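Local coordinates for sulfatase (Bacteroides fragilis CAG:558, PDB 6USS), which probably hydrolyses sulfate esters as a calcium-dependent arylsulfatase of the human gut microbiome, at residues A101-V106 with R495-Q500; N108-K113 with A127-N132; T117-D122 with P428-N433; C135-I140 with N172-S177. The protein carries 1 engineered substitution. All blocks are in the same frame, centred on the assembly; numbering follows the deposited sequence.

Contact 1: A101-V106 with R495-Q500; sequences AARHRV and RKVGGQ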
loop_
_atom_site.group_PDB
_atom_site.type_symbol
_atom_site.label_atom_id
_atom_site.label_comp_id
_atom_site.label_asym_id
_atom_site.label_seq_id
_atom_site.Cartn_x
_atom_site.Cartn_y
_atom_site.Cartn_z
ATOM N N ALA A 101 -22.167 -8.226 -11.092
ATOM C CA ALA A 101 -22.690 -7.084 -10.338
ATOM C C ALA A 101 -23.895 -7.464 -9.474
ATOM O O ALA A 101 -24.079 -6.929 -8.374
ATOM C CB ALA A 101 -23.047 -5.947 -11.302
ATOM N N ALA A 102 -24.727 -8.392 -9.949
ATOM C CA ALA A 102 -25.906 -8.765 -9.178
ATOM C C ALA A 102 -25.504 -9.295 -7.814
ATOM O O ALA A 102 -26.177 -9.023 -6.817
ATOM C CB ALA A 102 -26.744 -9.800 -9.934
ATOM N N ARG A 103 -24.379 -10.013 -7.749
ATOM C CA ARG A 103 -23.923 -10.584 -6.492
ATOM C C ARG A 103 -23.270 -9.543 -5.583
ATOM O O ARG A 103 -23.506 -9.553 -4.368
ATOM C CB ARG A 103 -22.957 -11.735 -6.762
ATOM C CG ARG A 103 -22.429 -12.380 -5.505
ATOM C CD ARG A 103 -21.176 -13.176 -5.777
ATOM N NE ARG A 103 -21.362 -14.197 -6.804
ATOM C CZ ARG A 103 -22.017 -15.336 -6.601
ATOM N NH1 ARG A 103 -22.554 -15.585 -5.417
ATOM N NH2 ARG A 103 -22.139 -16.224 -7.579
ATOM N N HIS A 104 -22.437 -8.643 -6.116
ATOM C CA HIS A 104 -21.773 -7.757 -5.167
ATOM C C HIS A 104 -22.613 -6.540 -4.793
ATOM O O HIS A 104 -22.265 -5.847 -3.831
ATOM C CB HIS A 104 -20.378 -7.330 -5.670
ATOM C CG HIS A 104 -20.377 -6.561 -6.956
ATOM N ND1 HIS A 104 -21.032 -5.354 -7.115
ATOM C CD2 HIS A 104 -19.759 -6.812 -8.136
ATOM C CE1 HIS A 104 -20.825 -4.905 -8.341
ATOM N NE2 HIS A 104 -20.056 -5.772 -8.982
ATOM N N ARG A 105 -23.707 -6.276 -5.503
ATOM C CA ARG A 105 -24.707 -5.275 -5.134
ATOM C C ARG A 105 -24.186 -3.843 -5.131
ATOM O O ARG A 105 -24.871 -2.950 -4.617
ATOM C CB ARG A 105 -25.324 -5.572 -3.767
ATOM C CG ARG A 105 -25.987 -6.921 -3.701
ATOM C CD ARG A 105 -26.159 -7.345 -2.274
ATOM N NE ARG A 105 -27.192 -8.359 -2.116
ATOM C CZ ARG A 105 -27.659 -8.748 -0.933
ATOM N NH1 ARG A 105 -27.186 -8.194 0.171
ATOM N NH2 ARG A 105 -28.597 -9.683 -0.848
ATOM N N VAL A 106 -22.999 -3.590 -5.672
ATOM C CA VAL A 106 -22.597 -2.214 -5.940
ATOM C C VAL A 106 -23.109 -1.885 -7.335
ATOM O O VAL A 106 -22.333 -1.849 -8.294
ATOM C CB VAL A 106 -21.068 -2.032 -5.835
ATOM C CG1 VAL A 106 -20.725 -0.593 -5.633
ATOM C CG2 VAL A 106 -20.501 -2.860 -4.703
ATOM N N ARG A 495 -31.777 -14.790 -7.901
ATOM C CA ARG A 495 -32.013 -15.314 -6.559
ATOM C C ARG A 495 -30.820 -16.135 -6.086
ATOM O O ARG A 495 -30.436 -16.063 -4.914
ATOM C CB ARG A 495 -33.296 -16.142 -6.520
ATOM C CG ARG A 495 -34.557 -15.334 -6.773
ATOM C CD ARG A 495 -35.798 -16.219 -6.747
ATOM N NE ARG A 495 -35.808 -17.224 -7.820
ATOM C CZ ARG A 495 -36.453 -17.094 -8.984
ATOM N NH1 ARG A 495 -37.146 -15.990 -9.248
ATOM N NH2 ARG A 495 -36.402 -18.070 -9.892
ATOM N N LYS A 496 -30.195 -16.885 -7.000
ATOM C CA LYS A 496 -29.078 -17.747 -6.628
ATOM C C LYS A 496 -27.917 -16.950 -6.038
ATOM O O LYS A 496 -27.355 -17.338 -5.010
ATOM C CB LYS A 496 -28.603 -18.556 -7.835
ATOM C CG LYS A 496 -27.354 -19.409 -7.546
ATOM C CD LYS A 496 -26.960 -20.318 -8.710
ATOM C CE LYS A 496 -26.188 -19.559 -9.785
ATOM N NZ LYS A 496 -26.438 -20.078 -11.179
ATOM N N VAL A 497 -27.540 -15.834 -6.667
ATOM C CA VAL A 497 -26.366 -15.090 -6.222
ATOM C C VAL A 497 -26.762 -14.056 -5.172
ATOM O O VAL A 497 -25.940 -13.230 -4.758
ATOM C CB VAL A 497 -25.648 -14.412 -7.410
ATOM C CG1 VAL A 497 -25.328 -15.430 -8.510
ATOM C CG2 VAL A 497 -26.502 -13.258 -7.950
ATOM N N GLY A 498 -28.019 -14.076 -4.742
ATOM C CA GLY A 498 -28.475 -13.081 -3.785
ATOM C C GLY A 498 -28.680 -11.695 -4.357
ATOM O O GLY A 498 -28.523 -10.701 -3.639
ATOM N N GLY A 499 -29.015 -11.598 -5.640
ATOM C CA GLY A 499 -29.288 -10.310 -6.245
ATOM C C GLY A 499 -30.502 -9.641 -5.628
ATOM O O GLY A 499 -31.265 -10.224 -4.850
ATOM N N GLN A 500 -30.688 -8.378 -5.993
ATOM C CA GLN A 500 -31.690 -7.554 -5.344
ATOM C C GLN A 500 -32.642 -6.945 -6.362
ATOM O O GLN A 500 -32.461 -7.044 -7.577
ATOM C CB GLN A 500 -31.035 -6.454 -4.518
ATOM C CG GLN A 500 -30.160 -6.969 -3.403
ATOM C CD GLN A 500 -29.537 -5.828 -2.638
ATOM O OE1 GLN A 500 -28.859 -4.971 -3.222
ATOM N NE2 GLN A 500 -29.792 -5.784 -1.329
HETATM O O HOH W 1 -28.164 -7.147 -7.078
HETATM O O HOH W 2 -24.943 -10.864 -2.939
#
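R105, just past helix 101-104, reaches G498, the C-prime residue of the Schellman motif that closes helix 480-496. Hydrogen bonding comes first: R105 NE and R105 NH2 both donate to G498 O, at 3.1 and 3.0 Å. The oxygen lies 12° out of the guanidinium plane, the evidence for a side-on grip in which two nitrogens share one acceptor.

Stacking is the second kind. The Q500 amide lies over one face of the R105 guanidinium with the planes 13° apart, its NE2 standing 3.6 Å above the R105 plane. Q500 NE2 also donates to D128 O, a bond that limits rotation of the amide.

Van der Waals packing gathers on V497. Its CB sits 3.7 Å above the centre of the R103 guanidinium, while V497 CG2 meets A102 CB at 4.0 Å. The R103 chain bends at chi3 (-56°), which lays its flat end against the valine and lets NH2 form a salt bridge with D403.

Backbone approach completes the set. G499 CA comes within 3.4 Å of A102 O in a CA-H...O contact, and a water donates to that same A102 O while accepting from Q500 N.

Contact 2: N108-K113 with A127-N132; sequences NWTYPK and ADWNVN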
loop_
_atom_site.group_PDB
_atom_site.type_symbol
_atom_site.label_atom_id
_atom_site.label_comp_id
_atom_site.label_asym_id
_atom_site.label_seq_id
_atom_site.Cartn_x
_atom_site.Cartn_y
_atom_site.Cartn_z
ATOM N N ASN A 108 -25.150 0.759 -8.523
ATOM C CA ASN A 108 -25.171 2.120 -9.033
ATOM C C ASN A 108 -23.904 2.816 -8.551
ATOM O O ASN A 108 -23.108 2.233 -7.807
ATOM C CB ASN A 108 -26.443 2.840 -8.588
ATOM C CG ASN A 108 -26.747 4.038 -9.429
ATOM O OD1 ASN A 108 -25.939 4.450 -10.267
ATOM N ND2 ASN A 108 -27.915 4.636 -9.195
ATOM N N TRP A 109 -23.695 4.068 -8.956
ATOM C CA TRP A 109 -22.399 4.689 -8.688
ATOM C C TRP A 109 -22.267 5.165 -7.234
ATOM O O TRP A 109 -23.216 5.660 -6.625
ATOM C CB TRP A 109 -22.132 5.839 -9.667
ATOM C CG TRP A 109 -22.982 7.054 -9.504
ATOM C CD1 TRP A 109 -24.173 7.308 -10.123
ATOM C CD2 TRP A 109 -22.689 8.203 -8.694
ATOM N NE1 TRP A 109 -24.650 8.546 -9.738
ATOM C CE2 TRP A 109 -23.759 9.114 -8.860
ATOM C CE3 TRP A 109 -21.629 8.551 -7.848
ATOM C CZ2 TRP A 109 -23.802 10.349 -8.199
ATOM C CZ3 TRP A 109 -21.666 9.779 -7.203
ATOM C CH2 TRP A 109 -22.749 10.662 -7.380
ATOM N N THR A 110 -21.071 5.002 -6.678
ATOM C CA THR A 110 -20.820 5.274 -5.269
ATOM C C THR A 110 -19.954 6.513 -5.082
ATOM O O THR A 110 -19.123 6.847 -5.937
ATOM C CB THR A 110 -20.129 4.088 -4.595
ATOM O OG1 THR A 110 -18.788 3.986 -5.080
ATOM C CG2 THR A 110 -20.857 2.804 -4.898
ATOM N N TYR A 111 -20.185 7.207 -3.939
ATOM C CA TYR A 111 -19.226 8.106 -3.303
ATOM C C TYR A 111 -19.609 8.392 -1.844
ATOM O O TYR A 111 -18.832 8.058 -0.939
ATOM C CB TYR A 111 -19.047 9.415 -4.087
ATOM C CG TYR A 111 -17.930 10.266 -3.511
ATOM C CD1 TYR A 111 -16.627 10.191 -4.021
ATOM C CD2 TYR A 111 -18.167 11.125 -2.439
ATOM C CE1 TYR A 111 -15.608 10.963 -3.485
ATOM C CE2 TYR A 111 -17.149 11.895 -1.894
ATOM C CZ TYR A 111 -15.879 11.804 -2.412
ATOM O OH TYR A 111 -14.883 12.560 -1.862
ATOM N N PRO A 112 -20.765 8.994 -1.551
ATOM C CA PRO A 112 -21.048 9.387 -0.157
ATOM C C PRO A 112 -21.200 8.178 0.756
ATOM O O PRO A 112 -21.944 7.246 0.450
ATOM C CB PRO A 112 -22.365 10.165 -0.270
ATOM C CG PRO A 112 -23.027 9.585 -1.471
ATOM C CD PRO A 112 -21.885 9.355 -2.440
ATOM N N LYS A 113 -20.523 8.217 1.910
ATOM C CA LYS A 113 -20.563 7.083 2.831
ATOM C C LYS A 113 -21.968 6.883 3.394
ATOM O O LYS A 113 -22.580 7.817 3.928
ATOM C CB LYS A 113 -19.567 7.274 3.963
ATOM C CG LYS A 113 -19.584 6.153 5.007
ATOM C CD LYS A 113 -18.406 6.320 6.009
ATOM C CE LYS A 113 -18.354 5.183 7.009
ATOM N NZ LYS A 113 -17.040 5.119 7.680
ATOM N N ALA A 127 -33.202 -1.062 -4.490
ATOM C CA ALA A 127 -32.665 -2.106 -3.622
ATOM C C ALA A 127 -31.841 -1.487 -2.504
ATOM O O ALA A 127 -31.316 -0.375 -2.627
ATOM C CB ALA A 127 -31.797 -3.076 -4.416
ATOM N N ASP A 128 -31.742 -2.210 -1.389
ATOM C CA ASP A 128 -30.850 -1.792 -0.306
ATOM C C ASP A 128 -29.448 -2.249 -0.687
ATOM O O ASP A 128 -28.897 -3.206 -0.140
ATOM C CB ASP A 128 -31.289 -2.366 1.031
ATOM C CG ASP A 128 -30.426 -1.884 2.187
ATOM O OD1 ASP A 128 -29.572 -0.991 1.988
ATOM O OD2 ASP A 128 -30.596 -2.427 3.299
ATOM N N TRP A 129 -28.868 -1.530 -1.641
ATOM C CA TRP A 129 -27.645 -1.942 -2.304
ATOM C C TRP A 129 -26.402 -1.425 -1.557
ATOM O O TRP A 129 -26.494 -0.699 -0.567
ATOM C CB TRP A 129 -27.695 -1.487 -3.765
ATOM C CG TRP A 129 -27.657 0.004 -4.001
ATOM C CD1 TRP A 129 -28.707 0.894 -3.915
ATOM C CD2 TRP A 129 -26.512 0.776 -4.399
ATOM N NE1 TRP A 129 -28.273 2.171 -4.231
ATOM C CE2 TRP A 129 -26.935 2.122 -4.537
ATOM C CE3 TRP A 129 -25.171 0.458 -4.659
ATOM C CZ2 TRP A 129 -26.063 3.145 -4.917
ATOM C CZ3 TRP A 129 -24.306 1.480 -5.036
ATOM C CH2 TRP A 129 -24.757 2.809 -5.160
ATOM N N ASN A 130 -25.226 -1.846 -2.028
ATOM C CA ASN A 130 -23.971 -1.657 -1.294
ATOM C C ASN A 130 -23.324 -0.315 -1.647
ATOM O O ASN A 130 -22.271 -0.244 -2.286
ATOM C CB ASN A 130 -23.022 -2.818 -1.564
ATOM C CG ASN A 130 -23.318 -4.017 -0.690
ATOM O OD1 ASN A 130 -23.763 -3.866 0.441
ATOM N ND2 ASN A 130 -23.070 -5.217 -1.207
ATOM N N VAL A 131 -23.951 0.758 -1.155
ATOM C CA VAL A 131 -23.574 2.140 -1.454
ATOM C C VAL A 131 -22.115 2.400 -1.117
ATOM O O VAL A 131 -21.533 3.378 -1.592
ATOM C CB VAL A 131 -24.457 3.140 -0.684
ATOM C CG1 VAL A 131 -25.893 3.071 -1.166
ATOM C CG2 VAL A 131 -24.365 2.872 0.822
ATOM N N ASN A 132 -21.517 1.551 -0.279
ATOM C CA ASN A 132 -20.159 1.800 0.170
ATOM C C ASN A 132 -19.114 1.060 -0.644
ATOM O O ASN A 132 -17.915 1.282 -0.416
ATOM C CB ASN A 132 -20.004 1.428 1.645
ATOM C CG ASN A 132 -20.549 2.495 2.582
ATOM O OD1 ASN A 132 -20.896 3.612 2.161
ATOM N ND2 ASN A 132 -20.649 2.147 3.861
HETATM O O HOH W 3 -21.924 5.892 -2.071
#
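The W129 indole lies between the two loops, with N108 on one face and V131, from its own segment, on the other. N108 CB is 4.0 Å from the centroid of the W129 six-membered ring and 25° off the ring normal, which identifies a CH-pi contact over the face. V131 CG1 stands 3.6 Å above the opposite face of W129, offset toward the rim, so the indole is sandwiched by aliphatic carbon. The ring edge is met differently: W109 O lies near the ring plane, and T110 CG2 approaches W129 CZ3 at 3.7 Å.

A carboxylate farther along the first loop, that of D118, holds both side chains. With CG anti to the backbone N (chi1 -161°), N108 keeps CB on the indole while ND2 donates to D118 OD2; W129 NE1 donates to D118 OD1, so one carboxylate steadies both partners.

Further along, T110 CB packs on V131 O at 3.4 Å. A water accepts from Y111 N at 2.9 Å and lies close to the carbonyl oxygens of P112 and V131. N132 OD1 comes within 3.6 Å of K113 CA, but its hydrogen bond is with G114 N.

T110 N donates to S89 OG, beside the engineered C88 at the calcium site. The contact thus joins two loops of the sulfatase fold, one of which carries the W109 side chain to within about 8 Å of the calcium ion, in the second shell of the site at most.

Contact 3: T117-D122 with P428-N433; sequences TDRPSD and PNHWGN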
loop_
_atom_site.group_PDB
_atom_site.type_symbol
_atom_site.label_atom_id
_atom_site.label_comp_id
_atom_site.label_asym_id
_atom_site.label_seq_id
_atom_site.Cartn_x
_atom_site.Cartn_y
_atom_site.Cartn_z
ATOM N N THR A 117 -26.878 7.354 -3.936
ATOM C CA THR A 117 -26.881 8.404 -4.957
ATOM C C THR A 117 -28.095 8.338 -5.894
ATOM O O THR A 117 -28.305 9.267 -6.688
ATOM C CB THR A 117 -25.617 8.322 -5.808
ATOM O OG1 THR A 117 -25.616 7.067 -6.493
ATOM C CG2 THR A 117 -24.360 8.440 -4.950
ATOM N N ASP A 118 -28.881 7.262 -5.821
ATOM C CA ASP A 118 -30.048 7.076 -6.675
ATOM C C ASP A 118 -30.967 8.295 -6.687
ATOM O O ASP A 118 -31.234 8.906 -5.648
ATOM C CB ASP A 118 -30.831 5.855 -6.196
ATOM C CG ASP A 118 -29.976 4.605 -6.153
ATOM O OD1 ASP A 118 -29.361 4.317 -5.096
ATOM O OD2 ASP A 118 -29.903 3.911 -7.187
ATOM N N ARG A 119 -31.463 8.628 -7.880
ATOM C CA ARG A 119 -32.498 9.645 -8.015
ATOM C C ARG A 119 -33.761 9.213 -7.264
ATOM O O ARG A 119 -34.090 8.021 -7.237
ATOM C CB ARG A 119 -32.809 9.880 -9.493
ATOM C CG ARG A 119 -33.941 10.845 -9.746
ATOM C CD ARG A 119 -33.911 11.406 -11.166
ATOM N NE ARG A 119 -33.664 10.397 -12.198
ATOM C CZ ARG A 119 -34.505 10.097 -13.188
ATOM N NH1 ARG A 119 -35.683 10.716 -13.279
ATOM N NH2 ARG A 119 -34.176 9.164 -14.091
ATOM N N PRO A 120 -34.459 10.139 -6.599
ATOM C CA PRO A 120 -35.721 9.778 -5.939
ATOM C C PRO A 120 -36.801 9.348 -6.930
ATOM O O PRO A 120 -36.874 9.825 -8.070
ATOM C CB PRO A 120 -36.116 11.065 -5.211
ATOM C CG PRO A 120 -34.840 11.767 -4.989
ATOM C CD PRO A 120 -33.979 11.465 -6.176
ATOM N N SER A 121 -37.645 8.423 -6.478
ATOM C CA SER A 121 -38.761 7.919 -7.263
ATOM C C SER A 121 -40.017 7.959 -6.414
ATOM O O SER A 121 -40.007 7.497 -5.271
ATOM C CB SER A 121 -38.515 6.477 -7.742
ATOM O OG SER A 121 -39.738 5.842 -8.125
ATOM N N ASP A 122 -41.100 8.497 -6.966
ATOM C CA ASP A 122 -42.395 8.376 -6.313
ATOM C C ASP A 122 -43.140 7.108 -6.741
ATOM O O ASP A 122 -44.321 6.964 -6.417
ATOM C CB ASP A 122 -43.237 9.642 -6.553
ATOM C CG ASP A 122 -43.473 9.942 -8.030
ATOM O OD1 ASP A 122 -43.387 9.005 -8.856
ATOM O OD2 ASP A 122 -43.753 11.123 -8.366
ATOM N N PRO A 428 -31.168 -2.633 -10.139
ATOM C CA PRO A 428 -32.351 -2.308 -9.332
ATOM C C PRO A 428 -32.226 -0.937 -8.674
ATOM O O PRO A 428 -32.344 -0.797 -7.453
ATOM C CB PRO A 428 -32.373 -3.435 -8.294
ATOM C CG PRO A 428 -30.910 -3.758 -8.085
ATOM C CD PRO A 428 -30.186 -3.437 -9.391
ATOM N N ASN A 429 -31.970 0.086 -9.492
ATOM C CA ASN A 429 -31.569 1.395 -9.005
ATOM C C ASN A 429 -32.222 2.484 -9.849
ATOM O O ASN A 429 -32.927 2.210 -10.822
ATOM C CB ASN A 429 -30.049 1.538 -9.037
ATOM C CG ASN A 429 -29.373 0.637 -8.055
ATOM O OD1 ASN A 429 -29.172 -0.554 -8.327
ATOM N ND2 ASN A 429 -29.036 1.182 -6.887
ATOM N N HIS A 430 -31.969 3.739 -9.485
ATOM C CA HIS A 430 -32.505 4.875 -10.236
ATOM C C HIS A 430 -31.349 5.810 -10.590
ATOM O O HIS A 430 -30.890 6.591 -9.747
ATOM C CB HIS A 430 -33.594 5.598 -9.446
ATOM C CG HIS A 430 -34.564 6.359 -10.300
ATOM N ND1 HIS A 430 -35.545 7.175 -9.772
ATOM C CD2 HIS A 430 -34.709 6.425 -11.644
ATOM C CE1 HIS A 430 -36.247 7.712 -10.752
ATOM N NE2 HIS A 430 -35.764 7.273 -11.898
ATOM N N TRP A 431 -30.884 5.722 -11.841
ATOM C CA TRP A 431 -29.868 6.629 -12.348
ATOM C C TRP A 431 -30.462 8.018 -12.573
ATOM O O TRP A 431 -31.674 8.235 -12.489
ATOM C CB TRP A 431 -29.267 6.092 -13.640
ATOM C CG TRP A 431 -27.985 6.736 -13.994
ATOM C CD1 TRP A 431 -26.906 6.913 -13.178
ATOM C CD2 TRP A 431 -27.623 7.292 -15.269
ATOM N NE1 TRP A 431 -25.893 7.552 -13.862
ATOM C CE2 TRP A 431 -26.304 7.793 -15.145
ATOM C CE3 TRP A 431 -28.286 7.417 -16.499
ATOM C CZ2 TRP A 431 -25.638 8.411 -16.198
ATOM C CZ3 TRP A 431 -27.628 8.032 -17.544
ATOM C CH2 TRP A 431 -26.311 8.517 -17.392
ATOM N N GLY A 432 -29.588 8.973 -12.871
ATOM C CA GLY A 432 -30.002 10.361 -12.825
ATOM C C GLY A 432 -30.806 10.830 -14.015
ATOM O O GLY A 432 -31.445 11.883 -13.926
ATOM N N ASN A 433 -30.787 10.082 -15.124
ATOM C CA ASN A 433 -31.424 10.487 -16.371
ATOM C C ASN A 433 -32.393 9.417 -16.866
ATOM O O ASN A 433 -32.283 8.238 -16.524
ATOM C CB ASN A 433 -30.376 10.757 -17.463
ATOM C CG ASN A 433 -29.418 11.872 -17.096
ATOM O OD1 ASN A 433 -28.305 11.951 -17.626
ATOM N ND2 ASN A 433 -29.842 12.743 -16.186
#
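R119 packs along H430 and ends on the backbone of the loop 428-433. Its CB lies over the imidazole, 4.1 Å from the H430 ring centroid and 21° off the ring normal, a CH-pi contact. CG lies 4.0 Å from H430 ND1. CD then passes G432 O at 3.7 Å, and a bend at chi3 (45°) turns the head back toward the loop.

At the head, NE donates to W431 O at 3.0 Å, in the carbonyl plane and on a lone pair. NH2 donates to the same W431 O at 3.1 Å, giving a side-on, two-nitrogen grip on one oxygen. CZ meets H430 NE2, which stands 3.3 Å above the guanidinium plane; the two planes are 34° apart, too inclined for a parallel stack. NH2 also forms a salt bridge with D434.

R119 N donates to H430 O, while D118 OD2 receives N429 ND2 on its syn side at 2.9 Å and H430 N on its anti side. N108 and W129 also bond to this carboxylate, and N429 OD1 to T107 OG1.

CB of W431 points away from the other segment; its side chain is about 7 Å from that of the calcium ligand D43. The contact thus ties a loop of the catalytic part to the loop joining strands 422-427 and 441-446 of the C-terminal four-stranded antiparallel sheet, a subdomain characteristic of sulfatases, near the metal site.

Contact 4: C135-I140 with N172-S177; sequences CQVPNI and NTPGES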
loop_
_atom_site.group_PDB
_atom_site.type_symbol
_atom_site.label_atom_id
_atom_site.label_comp_id
_atom_site.label_asym_id
_atom_site.label_seq_id
_atom_site.Cartn_x
_atom_site.Cartn_y
_atom_site.Cartn_z
ATOM N N CYS A 135 -14.465 -3.822 -0.374
ATOM C CA CYS A 135 -13.226 -3.767 0.386
ATOM C C CYS A 135 -12.798 -5.207 0.651
ATOM O O CYS A 135 -13.498 -6.161 0.291
ATOM C CB CYS A 135 -13.412 -2.965 1.673
ATOM S SG CYS A 135 -14.632 -3.703 2.805
ATOM N N GLN A 136 -11.641 -5.366 1.301
ATOM C CA GLN A 136 -11.110 -6.694 1.577
ATOM C C GLN A 136 -11.270 -7.100 3.027
ATOM O O GLN A 136 -10.792 -8.170 3.407
ATOM C CB GLN A 136 -9.631 -6.786 1.187
ATOM C CG GLN A 136 -9.324 -6.559 -0.270
ATOM C CD GLN A 136 -7.897 -6.982 -0.622
ATOM O OE1 GLN A 136 -7.652 -8.144 -0.985
ATOM N NE2 GLN A 136 -6.944 -6.044 -0.502
ATOM N N VAL A 137 -11.930 -6.284 3.845
ATOM C CA VAL A 137 -12.116 -6.581 5.265
ATOM C C VAL A 137 -13.593 -6.833 5.531
ATOM O O VAL A 137 -14.445 -6.420 4.730
ATOM C CB VAL A 137 -11.573 -5.446 6.138
ATOM C CG1 VAL A 137 -10.074 -5.440 6.063
ATOM C CG2 VAL A 137 -12.126 -4.125 5.661
ATOM N N PRO A 138 -13.940 -7.524 6.600
ATOM C CA PRO A 138 -15.363 -7.772 6.880
ATOM C C PRO A 138 -15.962 -6.705 7.790
ATOM O O PRO A 138 -15.250 -5.796 8.242
ATOM C CB PRO A 138 -15.343 -9.154 7.543
ATOM C CG PRO A 138 -14.011 -9.175 8.265
ATOM C CD PRO A 138 -13.050 -8.369 7.417
ATOM N N ASN A 139 -17.275 -6.798 8.038
ATOM C CA ASN A 139 -17.984 -5.941 8.997
ATOM C C ASN A 139 -17.925 -4.465 8.612
ATOM O O ASN A 139 -17.962 -3.586 9.477
ATOM C CB ASN A 139 -17.452 -6.129 10.422
ATOM C CG ASN A 139 -17.461 -7.591 10.869
ATOM O OD1 ASN A 139 -18.442 -8.310 10.671
ATOM N ND2 ASN A 139 -16.361 -8.034 11.472
ATOM N N ILE A 140 -17.827 -4.164 7.324
ATOM C CA ILE A 140 -17.910 -2.787 6.850
ATOM C C ILE A 140 -19.293 -2.568 6.251
ATOM O O ILE A 140 -19.636 -3.167 5.223
ATOM C CB ILE A 140 -16.803 -2.462 5.842
ATOM C CG1 ILE A 140 -15.439 -2.721 6.483
ATOM C CG2 ILE A 140 -16.893 -1.013 5.471
ATOM C CD1 ILE A 140 -15.206 -1.937 7.755
ATOM N N ASN A 172 -14.284 7.556 2.931
ATOM C CA ASN A 172 -14.182 7.145 4.344
ATOM C C ASN A 172 -14.676 5.717 4.598
ATOM O O ASN A 172 -15.199 5.420 5.680
ATOM C CB ASN A 172 -14.921 8.105 5.279
ATOM C CG ASN A 172 -14.321 9.484 5.268
ATOM O OD1 ASN A 172 -13.099 9.637 5.295
ATOM N ND2 ASN A 172 -15.173 10.503 5.228
ATOM N N THR A 173 -14.517 4.822 3.615
ATOM C CA THR A 173 -14.583 3.382 3.834
ATOM C C THR A 173 -13.294 2.739 3.304
ATOM O O THR A 173 -12.609 3.333 2.466
ATOM C CB THR A 173 -15.826 2.757 3.171
ATOM O OG1 THR A 173 -15.735 2.839 1.738
ATOM C CG2 THR A 173 -17.090 3.471 3.649
ATOM N N PRO A 174 -12.910 1.556 3.806
ATOM C CA PRO A 174 -11.566 1.021 3.475
ATOM C C PRO A 174 -11.248 0.956 1.988
ATOM O O PRO A 174 -10.103 1.221 1.597
ATOM C CB PRO A 174 -11.581 -0.379 4.105
ATOM C CG PRO A 174 -12.518 -0.245 5.270
ATOM C CD PRO A 174 -13.599 0.729 4.822
ATOM N N GLY A 175 -12.222 0.625 1.143
ATOM C CA GLY A 175 -11.964 0.479 -0.276
ATOM C C GLY A 175 -11.756 1.770 -1.048
ATOM O O GLY A 175 -11.526 1.709 -2.259
ATOM N N GLU A 176 -11.857 2.934 -0.398
ATOM C CA GLU A 176 -11.489 4.167 -1.081
ATOM C C GLU A 176 -10.007 4.184 -1.460
ATOM O O GLU A 176 -9.613 4.961 -2.334
ATOM C CB GLU A 176 -11.799 5.385 -0.215
ATOM C CG GLU A 176 -10.924 5.476 0.998
ATOM C CD GLU A 176 -11.297 6.610 1.903
ATOM O OE1 GLU A 176 -11.722 7.657 1.379
ATOM O OE2 GLU A 176 -11.166 6.467 3.141
ATOM N N SER A 177 -9.187 3.339 -0.821
ATOM C CA SER A 177 -7.748 3.360 -0.984
ATOM C C SER A 177 -7.288 2.299 -1.967
ATOM O O SER A 177 -7.436 1.098 -1.678
ATOM C CB SER A 177 -7.063 3.139 0.348
ATOM O OG SER A 177 -5.664 3.134 0.161
#
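P174 opens the short 3-10 turn 174-176, and its ring packs against the end of strand 133-135 and the loop that follows. C135, V137 and I140 touch it, and the contacts with the proline ring are apolar. C135 CB meets P174 CB at 4.0 Å; with SG placed between the backbone N and the carbonyl carbon (chi1 62°), it is the methylene of the cysteine that faces the proline. V137 CG2 reaches P174 CG at 3.9 Å. I140 approaches the same ring from the CD side, its CG2 3.8 Å from P174 CD and its CG1 4.0 Å from P174 CG. CB, CG and CD of the proline are therefore all engaged, with V137 CG2 shared between CB and CG.

The next residue has no side chain, and there the backbones close in: G175 CA is 4.5 Å from C135 CA.

No hydrogen bond joins the two segments, so they meet by van der Waals packing. The surroundings place it at the dimer interface. Q251 of the second subunit packs on both V137 and P174, N250 of that subunit donates to N139 O through ND2, and E176 OE2 is hydrogen-bonded to Y249 and H245 of the same neighbour.

The other oxygen of E176 stays within its own chain and secures the turn: N172 N donates to E176 OE1 at 3.0 Å, approaching from 57° above the carboxylate plane.

Contact 2 lies between the other three, its centre 14 Å from contact 1, 12 Å from contact 3 and 13 Å from contact 4. It touches each: N130 bonds to the backbone of R105, T117 to W109 O, and K113 NZ to N172 O. Contacts 3 and 4 are 25 Å apart and do not meet. Along the chain, contacts 2, 3 and 4 all nest within the long loop closed by contact 1, and contacts 2 and 3 interleave. Contacts 1 and 3 hold helix 480-496 and the loop after strand 422-427, both late in the chain, against the region 101-122, contact 3 nearer the calcium site, whereas contact 4 carries the same network to the second subunit.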